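Local coordinates for envelopment polyprotein (Bovine Schmallenberg virus BH80/Germany/2011, PDB 7A56) that probably drives fusion of the viral and host membranes during entry, as a class II fusion glycoprotein (Gc) captured here as a postfusion trimer, at residues Y56-N62 / Y74-P80; C139-H145 / C174-S178; K192-K198 / T232-M238. All blocks are in the same frame, centred on the assembly; numbering follows the deposited sequence.

Contact 1 (Y56-N62 / Y74-P80); sequences YKTMTLN and YIESHIP
P80 lays its CD over one face of the Y56 ring, a CH-pi contact 3.5 Å from the ring centroid. Y56 reaches it because CG lies anti to the backbone N (chi1 -170°), and I79 CG1 slides past the same ring. The backbones are still apart at this end, and side chains pack tightly into the gap. Along T58-S77 water takes over part of the bridging: S77 OG donates to M59 O (2.8 Å), one water joins T58 N to S77 OG, and another is held by E76 OE2. The methyl CG2 of T58 and the sulfur of M59 approach the H78 imidazole obliquely. At 61-62 the chains close and pair: L61 N donates to E76 O at 2.9 Å and E76 N to L61 O at 2.8 Å. L61 and E76 share one face of the sheet, N62 and I75 the other, with I75 CD1 against T60 CB (3.7 Å). The hydroxyl of Y56 bonds to Q231, and H78 and T58 to D229, all of the second subunit. This is the start of an antiparallel beta hairpin (strands 61-67 and 70-80), extended by the loop leading into its first strand, at the edge of a five-stranded sheet facing the trimer interface.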
loop_
_atom_site.group_PDB
_atom_site.type_symbol
_atom_site.label_atom_id
_atom_site.label_comp_id
_atom_site.label_asym_id
_atom_site.label_seq_id
_atom_site.Cartn_x
_atom_site.Cartn_y
_atom_site.Cartn_z
ATOM N N TYR A 56 -1.099 27.368 11.165
ATOM C CA TYR A 56 -2.371 26.758 10.806
ATOM C C TYR A 56 -3.535 27.453 11.534
ATOM O O TYR A 56 -3.485 27.678 12.750
ATOM C CB TYR A 56 -2.337 25.262 11.127
ATOM C CG TYR A 56 -3.524 24.486 10.583
ATOM C CD1 TYR A 56 -3.532 24.025 9.248
ATOM C CD2 TYR A 56 -4.668 24.295 11.361
ATOM C CE1 TYR A 56 -4.617 23.341 8.738
ATOM C CE2 TYR A 56 -5.788 23.592 10.862
ATOM C CZ TYR A 56 -5.755 23.121 9.561
ATOM O OH TYR A 56 -6.813 22.433 9.047
ATOM N N LYS A 57 -4.565 27.815 10.772
ATOM C CA LYS A 57 -5.826 28.297 11.318
ATOM C C LYS A 57 -6.981 27.757 10.482
ATOM O O LYS A 57 -6.952 27.876 9.245
ATOM C CB LYS A 57 -5.857 29.831 11.304
ATOM C CG LYS A 57 -7.155 30.375 11.790
ATOM C CD LYS A 57 -7.020 31.871 11.906
ATOM C CE LYS A 57 -7.742 32.554 10.799
ATOM N NZ LYS A 57 -8.993 33.143 11.360
ATOM N N THR A 58 -7.993 27.181 11.135
ATOM C CA THR A 58 -9.210 26.786 10.422
ATOM C C THR A 58 -10.426 27.218 11.237
ATOM O O THR A 58 -10.326 28.042 12.145
ATOM C CB THR A 58 -9.225 25.277 10.114
ATOM O OG1 THR A 58 -10.318 25.004 9.230
ATOM C CG2 THR A 58 -9.355 24.410 11.405
ATOM N N MET A 59 -11.600 26.685 10.907
ATOM C CA MET A 59 -12.790 27.169 11.595
ATOM C C MET A 59 -12.791 26.642 13.019
ATOM O O MET A 59 -12.121 25.667 13.339
ATOM C CB MET A 59 -14.046 26.746 10.832
ATOM C CG MET A 59 -14.539 25.368 11.121
ATOM S SD MET A 59 -14.011 23.991 10.142
ATOM C CE MET A 59 -13.686 24.578 8.479
ATOM N N THR A 60 -13.477 27.353 13.896
ATOM C CA THR A 60 -13.555 27.011 15.312
ATOM C C THR A 60 -15.015 26.968 15.719
ATOM O O THR A 60 -15.875 27.574 15.072
ATOM C CB THR A 60 -12.813 28.009 16.198
ATOM O OG1 THR A 60 -13.435 29.327 16.098
ATOM C CG2 THR A 60 -11.332 28.051 15.783
ATOM N N LEU A 61 -15.299 26.191 16.757
ATOM C CA LEU A 61 -16.651 26.119 17.329
ATOM C C LEU A 61 -16.595 26.683 18.730
ATOM O O LEU A 61 -15.717 26.308 19.506
ATOM C CB LEU A 61 -17.137 24.665 17.364
ATOM C CG LEU A 61 -17.356 24.066 15.977
ATOM C CD1 LEU A 61 -17.798 22.655 16.123
ATOM C CD2 LEU A 61 -18.452 24.857 15.296
ATOM N N ASN A 62 -17.522 27.580 19.075
ATOM C CA ASN A 62 -17.451 28.294 20.339
ATOM C C ASN A 62 -18.751 27.994 21.077
ATOM O O ASN A 62 -19.797 27.849 20.433
ATOM C CB ASN A 62 -17.224 29.831 20.072
ATOM C CG ASN A 62 -15.852 30.143 19.280
ATOM O OD1 ASN A 62 -15.617 29.723 18.084
ATOM N ND2 ASN A 62 -14.978 30.925 19.942
ATOM N N TYR A 74 -16.130 27.590 25.945
ATOM C CA TYR A 74 -15.070 26.783 25.306
ATOM C C TYR A 74 -14.877 27.171 23.848
ATOM O O TYR A 74 -15.714 27.838 23.204
ATOM C CB TYR A 74 -15.368 25.291 25.386
ATOM C CG TYR A 74 -16.566 24.851 24.610
ATOM C CD1 TYR A 74 -16.506 24.655 23.226
ATOM C CD2 TYR A 74 -17.763 24.594 25.269
ATOM C CE1 TYR A 74 -17.616 24.264 22.518
ATOM C CE2 TYR A 74 -18.872 24.174 24.588
ATOM C CZ TYR A 74 -18.810 24.003 23.223
ATOM O OH TYR A 74 -19.967 23.582 22.596
ATOM N N ILE A 75 -13.758 26.651 23.311
ATOM C CA ILE A 75 -13.485 26.688 21.893
ATOM C C ILE A 75 -12.995 25.299 21.498
ATOM O O ILE A 75 -12.292 24.617 22.262
ATOM C CB ILE A 75 -12.459 27.783 21.518
ATOM C CG1 ILE A 75 -12.305 27.865 19.988
ATOM C CG2 ILE A 75 -11.115 27.576 22.230
ATOM C CD1 ILE A 75 -11.699 29.156 19.514
ATOM N N GLU A 76 -13.468 24.842 20.367
ATOM C CA GLU A 76 -13.064 23.545 19.838
ATOM C C GLU A 76 -12.555 23.734 18.418
ATOM O O GLU A 76 -13.102 24.538 17.670
ATOM C CB GLU A 76 -14.258 22.595 19.869
ATOM C CG GLU A 76 -13.907 21.151 19.527
ATOM C CD GLU A 76 -14.139 20.831 18.047
ATOM O OE1 GLU A 76 -14.236 19.629 17.743
ATOM O OE2 GLU A 76 -14.263 21.766 17.190
ATOM N N SER A 77 -11.529 22.962 18.019
ATOM C CA SER A 77 -11.084 23.021 16.628
ATOM C C SER A 77 -10.272 21.749 16.374
ATOM O O SER A 77 -10.310 20.791 17.164
ATOM C CB SER A 77 -10.295 24.304 16.347
ATOM O OG SER A 77 -10.117 24.521 14.954
ATOM N N HIS A 78 -9.538 21.738 15.269
ATOM C CA HIS A 78 -8.735 20.567 14.907
ATOM C C HIS A 78 -7.555 21.023 14.069
ATOM O O HIS A 78 -7.599 22.086 13.429
ATOM C CB HIS A 78 -9.547 19.532 14.115
ATOM C CG HIS A 78 -10.363 20.136 13.009
ATOM N ND1 HIS A 78 -11.710 20.434 13.144
ATOM C CD2 HIS A 78 -10.015 20.559 11.773
ATOM C CE1 HIS A 78 -12.155 21.002 12.036
ATOM N NE2 HIS A 78 -11.148 21.090 11.186
ATOM N N ILE A 79 -6.521 20.166 14.005
ATOM C CA ILE A 79 -5.315 20.466 13.263
ATOM C C ILE A 79 -4.788 19.162 12.669
ATOM O O ILE A 79 -4.864 18.123 13.340
ATOM C CB ILE A 79 -4.230 21.123 14.152
ATOM C CG1 ILE A 79 -2.932 21.378 13.386
ATOM C CG2 ILE A 79 -3.933 20.321 15.419
ATOM C CD1 ILE A 79 -1.937 22.220 14.173
ATOM N N PRO A 80 -4.295 19.177 11.424
ATOM C CA PRO A 80 -3.728 17.940 10.830
ATOM C C PRO A 80 -2.605 17.383 11.667
ATOM O O PRO A 80 -1.763 18.141 12.161
ATOM C CB PRO A 80 -3.197 18.408 9.467
ATOM C CG PRO A 80 -4.149 19.588 9.123
ATOM C CD PRO A 80 -4.351 20.298 10.450
HETATM O O HOH W 1 -7.858 26.703 14.040
HETATM O O HOH W 2 -14.315 23.253 14.580
#

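Contact 2 (C139-H145 / C174-S178); sequences CPSPIPH and CLYGS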
loop_
_atom_site.group_PDB
_atom_site.type_symbol
_atom_site.label_atom_id
_atom_site.label_comp_id
_atom_site.label_asym_id
_atom_site.label_seq_id
_atom_site.Cartn_x
_atom_site.Cartn_y
_atom_site.Cartn_z
ATOM N N CYS A 139 28.381 -40.916 -14.934
ATOM C CA CYS A 139 28.456 -39.891 -13.890
ATOM C C CYS A 139 27.741 -40.402 -12.640
ATOM O O CYS A 139 26.711 -41.070 -12.757
ATOM C CB CYS A 139 27.823 -38.610 -14.394
ATOM S SG CYS A 139 28.754 -37.768 -15.689
ATOM N N PRO A 140 28.281 -40.159 -11.441
ATOM C CA PRO A 140 27.592 -40.597 -10.210
ATOM C C PRO A 140 26.273 -39.846 -10.010
ATOM O O PRO A 140 26.078 -38.753 -10.544
ATOM C CB PRO A 140 28.599 -40.255 -9.104
ATOM C CG PRO A 140 29.362 -39.044 -9.664
ATOM C CD PRO A 140 29.535 -39.440 -11.147
ATOM N N SER A 141 25.329 -40.511 -9.330
ATOM C CA SER A 141 23.998 -39.937 -8.955
ATOM C C SER A 141 23.889 -39.958 -7.439
ATOM O O SER A 141 23.958 -41.025 -6.840
ATOM C CB SER A 141 22.803 -40.731 -9.519
ATOM O OG SER A 141 22.915 -41.025 -10.899
ATOM N N PRO A 142 23.800 -38.801 -6.815
ATOM C CA PRO A 142 23.895 -37.488 -7.445
ATOM C C PRO A 142 25.357 -37.143 -7.687
ATOM O O PRO A 142 26.237 -37.870 -7.224
ATOM C CB PRO A 142 23.326 -36.571 -6.379
ATOM C CG PRO A 142 23.885 -37.210 -5.115
ATOM C CD PRO A 142 23.719 -38.680 -5.347
ATOM N N ILE A 143 25.596 -36.038 -8.383
ATOM C CA ILE A 143 26.935 -35.446 -8.375
ATOM C C ILE A 143 27.249 -35.026 -6.941
ATOM O O ILE A 143 26.485 -34.228 -6.354
ATOM C CB ILE A 143 26.981 -34.225 -9.324
ATOM C CG1 ILE A 143 26.532 -34.565 -10.765
ATOM C CG2 ILE A 143 28.334 -33.499 -9.235
ATOM C CD1 ILE A 143 27.362 -35.683 -11.474
ATOM N N PRO A 144 28.341 -35.486 -6.325
ATOM C CA PRO A 144 28.627 -35.056 -4.945
ATOM C C PRO A 144 28.875 -33.549 -4.826
ATOM O O PRO A 144 29.537 -32.923 -5.662
ATOM C CB PRO A 144 29.874 -35.866 -4.573
ATOM C CG PRO A 144 30.465 -36.250 -5.812
ATOM C CD PRO A 144 29.356 -36.420 -6.814
ATOM N N HIS A 145 28.343 -32.960 -3.755
ATOM C CA HIS A 145 28.539 -31.530 -3.581
ATOM C C HIS A 145 28.214 -31.134 -2.145
ATOM O O HIS A 145 27.452 -31.816 -1.448
ATOM C CB HIS A 145 27.669 -30.726 -4.544
ATOM C CG HIS A 145 26.205 -30.987 -4.416
ATOM N ND1 HIS A 145 25.622 -32.176 -4.805
ATOM C CD2 HIS A 145 25.191 -30.191 -3.997
ATOM C CE1 HIS A 145 24.320 -32.114 -4.581
ATOM N NE2 HIS A 145 24.032 -30.915 -4.108
ATOM N N CYS A 174 33.358 -39.871 -16.934
ATOM C CA CYS A 174 32.634 -38.674 -16.556
ATOM C C CYS A 174 33.612 -37.621 -16.049
ATOM O O CYS A 174 34.665 -37.951 -15.487
ATOM C CB CYS A 174 31.593 -39.002 -15.491
ATOM S SG CYS A 174 30.602 -37.531 -14.828
ATOM N N LEU A 175 33.224 -36.355 -16.212
ATOM C CA LEU A 175 33.934 -35.242 -15.594
ATOM C C LEU A 175 32.876 -34.429 -14.881
ATOM O O LEU A 175 31.882 -34.030 -15.510
ATOM C CB LEU A 175 34.684 -34.386 -16.625
ATOM C CG LEU A 175 35.424 -33.123 -16.204
ATOM C CD1 LEU A 175 36.562 -33.427 -15.261
ATOM C CD2 LEU A 175 35.948 -32.389 -17.412
ATOM N N TYR A 176 33.051 -34.232 -13.576
ATOM C CA TYR A 176 31.986 -33.548 -12.821
ATOM C C TYR A 176 32.580 -32.632 -11.757
ATOM O O TYR A 176 33.770 -32.694 -11.442
ATOM C CB TYR A 176 31.027 -34.581 -12.167
ATOM C CG TYR A 176 31.678 -35.536 -11.205
ATOM C CD1 TYR A 176 32.206 -36.761 -11.643
ATOM C CD2 TYR A 176 31.749 -35.241 -9.846
ATOM C CE1 TYR A 176 32.802 -37.643 -10.744
ATOM C CE2 TYR A 176 32.350 -36.117 -8.947
ATOM C CZ TYR A 176 32.862 -37.302 -9.394
ATOM O OH TYR A 176 33.434 -38.139 -8.471
ATOM N N GLY A 177 31.736 -31.768 -11.205
ATOM C CA GLY A 177 32.160 -31.021 -10.048
ATOM C C GLY A 177 31.027 -30.175 -9.494
ATOM O O GLY A 177 29.843 -30.421 -9.765
ATOM N N SER A 178 31.426 -29.184 -8.693
ATOM C CA SER A 178 30.469 -28.265 -8.061
ATOM C C SER A 178 31.129 -26.900 -7.894
ATOM O O SER A 178 32.364 -26.770 -7.943
ATOM C CB SER A 178 29.987 -28.809 -6.714
ATOM O OG SER A 178 31.087 -29.207 -5.922
HETATM O O HOH W 3 31.945 -31.694 -6.525
#
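The loop 139-145 arches over strand 174-178 without a backbone hydrogen bond between them, its CA atoms nearing the strand at C139-C174 (5.1 Å) and H145-S178 (5.9 Å) and standing farther off in between. At the first end the chains are joined covalently by the disulfide between C139 SG and C174 SG, whose chi3 of 97° is close to the relaxed right angle. C174 presents its sulfur with SG opposite the backbone N (chi1 178°), directed at the loop.

The Y176 ring lies under the arch. P140 sets CG over one face of it, offset toward the rim, with CG of P140 4.0 Å from the centroid of the Y176 ring. The P144 side chain runs at about a right angle to that of Y176 and meets the ring obliquely through CG, 3.7 Å from Y176 CE2, while I143 slides past it with CG2 near CD2. The same I143 CG2 also rests on G177 O at 3.5 Å. Y176 thus touches three residues of the loop, two of them prolines.

The far end is bridged by water. CB of H145 meets CB of S178, and one water spans P144 O and S178 OG, 2.8 Å from P144 O. H145 does not turn its ring to the strand: ND1 donates in the ring plane to I143 O (2.7 Å), a bond within the loop that fixes the rotation of the imidazole. Strand 172-183 pairs on its two sides with strands 98-134 and 150-158, and R297 of the third subunit donates to P140 O. The arrangement is that of a disulfide-tethered, proline-rich connection running alongside a strand of an antiparallel sheet, in an elongated, beta-rich part of a class II fusion protein.

Contact 3 (K192-K198 / T232-M238); sequences KSSIEQK and TIQMDSM. With PO4 (phosphate ion), chain J.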
loop_
_atom_site.group_PDB
_atom_site.type_symbol
_atom_site.label_atom_id
_atom_site.label_comp_id
_atom_site.label_asym_id
_atom_site.label_seq_id
_atom_site.Cartn_x
_atom_site.Cartn_y
_atom_site.Cartn_z
ATOM N N LYS A 192 10.947 -6.249 6.642
ATOM C CA LYS A 192 10.103 -5.685 7.738
ATOM C C LYS A 192 9.686 -6.809 8.690
ATOM O O LYS A 192 9.269 -7.887 8.242
ATOM C CB LYS A 192 8.885 -5.007 7.114
ATOM C CG LYS A 192 7.929 -4.283 8.137
ATOM C CD LYS A 192 7.062 -3.227 7.419
ATOM C CE LYS A 192 6.105 -3.882 6.469
ATOM N NZ LYS A 192 5.546 -2.907 5.471
ATOM N N SER A 193 9.878 -6.593 10.011
ATOM C CA SER A 193 9.691 -7.630 11.023
ATOM C C SER A 193 8.787 -7.160 12.166
ATOM O O SER A 193 8.914 -7.650 13.297
ATOM C CB SER A 193 11.049 -8.108 11.562
ATOM O OG SER A 193 11.790 -7.039 12.173
ATOM N N SER A 194 7.883 -6.214 11.885
ATOM C CA SER A 194 6.853 -5.755 12.821
ATOM C C SER A 194 5.740 -5.127 11.990
ATOM O O SER A 194 5.896 -4.878 10.786
ATOM C CB SER A 194 7.392 -4.735 13.830
ATOM O OG SER A 194 7.650 -3.501 13.178
ATOM N N ILE A 195 4.601 -4.886 12.626
ATOM C CA ILE A 195 3.669 -3.945 12.016
ATOM C C ILE A 195 4.310 -2.554 12.025
ATOM O O ILE A 195 5.208 -2.246 12.838
ATOM C CB ILE A 195 2.328 -3.970 12.778
ATOM C CG1 ILE A 195 1.226 -3.212 12.012
ATOM C CG2 ILE A 195 2.552 -3.483 14.209
ATOM C CD1 ILE A 195 -0.237 -3.488 12.517
ATOM N N GLU A 196 3.907 -1.710 11.091
ATOM C CA GLU A 196 4.393 -0.355 11.249
ATOM C C GLU A 196 3.475 0.361 12.229
ATOM O O GLU A 196 2.354 -0.077 12.468
ATOM C CB GLU A 196 4.435 0.395 9.910
ATOM C CG GLU A 196 3.054 0.702 9.259
ATOM C CD GLU A 196 3.214 1.579 8.000
ATOM O OE1 GLU A 196 3.691 1.059 6.978
ATOM O OE2 GLU A 196 2.893 2.791 8.011
ATOM N N GLN A 197 3.987 1.412 12.848
ATOM C CA GLN A 197 3.166 2.173 13.800
ATOM C C GLN A 197 3.454 3.653 13.638
ATOM O O GLN A 197 4.535 4.052 13.199
ATOM C CB GLN A 197 3.423 1.698 15.248
ATOM C CG GLN A 197 4.845 1.903 15.733
ATOM C CD GLN A 197 5.040 1.221 17.059
ATOM O OE1 GLN A 197 5.053 -0.014 17.121
ATOM N NE2 GLN A 197 5.142 2.004 18.140
ATOM N N LYS A 198 2.452 4.474 13.972
ATOM C CA LYS A 198 2.642 5.905 14.064
ATOM C C LYS A 198 3.245 6.265 15.405
ATOM O O LYS A 198 2.971 5.629 16.427
ATOM C CB LYS A 198 1.290 6.631 13.942
ATOM C CG LYS A 198 0.542 6.210 12.718
ATOM C CD LYS A 198 -0.756 6.937 12.653
ATOM C CE LYS A 198 -1.497 6.394 11.468
ATOM N NZ LYS A 198 -2.326 5.123 11.830
ATOM N N THR A 232 -7.489 8.676 13.192
ATOM C CA THR A 232 -6.552 8.239 12.172
ATOM C C THR A 232 -7.087 6.991 11.486
ATOM O O THR A 232 -8.221 6.552 11.725
ATOM C CB THR A 232 -5.174 8.003 12.816
ATOM O OG1 THR A 232 -4.193 7.619 11.800
ATOM C CG2 THR A 232 -5.304 6.868 13.840
ATOM N N ILE A 233 -6.227 6.386 10.634
ATOM C CA ILE A 233 -6.562 5.172 9.926
ATOM C C ILE A 233 -5.256 4.379 9.839
ATOM O O ILE A 233 -4.172 4.955 9.792
ATOM C CB ILE A 233 -7.140 5.498 8.520
ATOM C CG1 ILE A 233 -8.507 6.210 8.632
ATOM C CG2 ILE A 233 -7.341 4.249 7.586
ATOM C CD1 ILE A 233 -8.970 6.783 7.337
ATOM N N GLN A 234 -5.364 3.071 9.923
ATOM C CA GLN A 234 -4.163 2.239 9.799
ATOM C C GLN A 234 -3.463 2.517 8.466
ATOM O O GLN A 234 -4.118 2.555 7.426
ATOM C CB GLN A 234 -4.562 0.788 9.875
ATOM C CG GLN A 234 -3.348 -0.151 9.903
ATOM C CD GLN A 234 -3.798 -1.577 10.292
ATOM O OE1 GLN A 234 -3.065 -2.340 10.884
ATOM N NE2 GLN A 234 -5.018 -1.891 9.997
ATOM N N MET A 235 -2.139 2.731 8.503
ATOM C CA MET A 235 -1.374 3.028 7.289
ATOM C C MET A 235 -0.527 1.831 6.926
ATOM O O MET A 235 -0.223 0.980 7.765
ATOM C CB MET A 235 -0.430 4.251 7.432
ATOM C CG MET A 235 -1.296 5.500 7.879
ATOM S SD MET A 235 -0.320 7.009 8.046
ATOM C CE MET A 235 0.323 7.378 6.424
ATOM N N ASP A 236 -0.159 1.792 5.669
ATOM C CA ASP A 236 0.672 0.712 5.144
ATOM C C ASP A 236 1.628 1.387 4.129
ATOM O O ASP A 236 1.529 1.280 2.927
ATOM C CB ASP A 236 -0.211 -0.384 4.552
ATOM C CG ASP A 236 0.615 -1.543 4.015
ATOM O OD1 ASP A 236 1.751 -1.689 4.529
ATOM O OD2 ASP A 236 0.157 -2.270 3.096
ATOM N N SER A 237 2.578 2.141 4.655
ATOM C CA SER A 237 3.411 3.093 3.929
ATOM C C SER A 237 4.845 2.569 3.785
ATOM O O SER A 237 5.540 2.956 2.844
ATOM C CB SER A 237 3.427 4.479 4.647
ATOM O OG SER A 237 4.032 4.491 6.027
ATOM N N MET A 238 5.238 1.655 4.604
ATOM C CA MET A 238 6.666 1.330 4.662
ATOM C C MET A 238 6.977 0.044 3.884
ATOM O O MET A 238 6.163 -0.865 3.844
ATOM C CB MET A 238 7.089 1.177 6.118
ATOM C CG MET A 238 6.961 2.638 6.904
ATOM S SD MET A 238 7.697 2.442 8.447
ATOM C CE MET A 238 9.508 2.391 8.151
HETATM P P PO4 J . 5.061 0.926 21.936
HETATM O O1 PO4 J . 6.237 1.416 21.135
HETATM O O2 PO4 J . 5.402 -0.428 22.544
HETATM O O3 PO4 J . 3.813 0.795 21.093
HETATM O O4 PO4 J . 4.751 1.929 23.021
HETATM O O HOH W 4 3.374 -1.575 6.592
HETATM O O HOH W 5 -0.635 2.874 11.043
#
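The carboxylate of E196 is the flat group that carries this contact, and its partners gather on the syn sides of its two oxygens, tilted out of its plane. OE1 accepts from both S237 N (2.8 Å) and M238 N (2.9 Å), the former 32° and the latter 17° out of plane. OE2 takes S237 OG at 2.9 Å, and S237 N adds only a weak second bond to it. CG of E196 sits between the backbone N and the carbonyl carbon (chi1 67°), and the extended chain beyond carries the carboxylate to the loop at 236-238. K192 NZ reaches the same loop, donating to M238 O (2.7 Å) from above the carbonyl plane. A water links K192 NZ, E196 OE1 and D236 OD1. At the other end K198 NZ donates to I233 O (2.8 Å), and its CE packs on M235 SD at 3.7 Å. Q197 points away from the 232-238 loop and holds a phosphate, probably a crystallisation component, with K390 and K398 of the third subunit. Charged side chains here bond mainly to backbone groups of an irregular loop; the donors S237 N, M238 N and S237 OG probably favour an ionised E196 despite nearby D236, with K192 helping through the shared water.

How the contacts relate
Contact 1 is the most buried of the three; contacts 2 and 3 are only partly so. Contacts 1 and 2 lie on opposite sides of the chain's centre, their own centres 77 Å apart, with contact 3 nearer the middle, about 10 Å from contact 1 between nearest atoms. Contact 1 is the only one with paired strands across it; contacts 2 and 3 have no backbone-to-backbone bonds between their segments. The loop of contact 2 is held by a covalent bond and apolar packing, that of contact 3 by charged side chains on main-chain groups. Contacts 2 and 3 reach the same group of strands, and all three touch the third subunit.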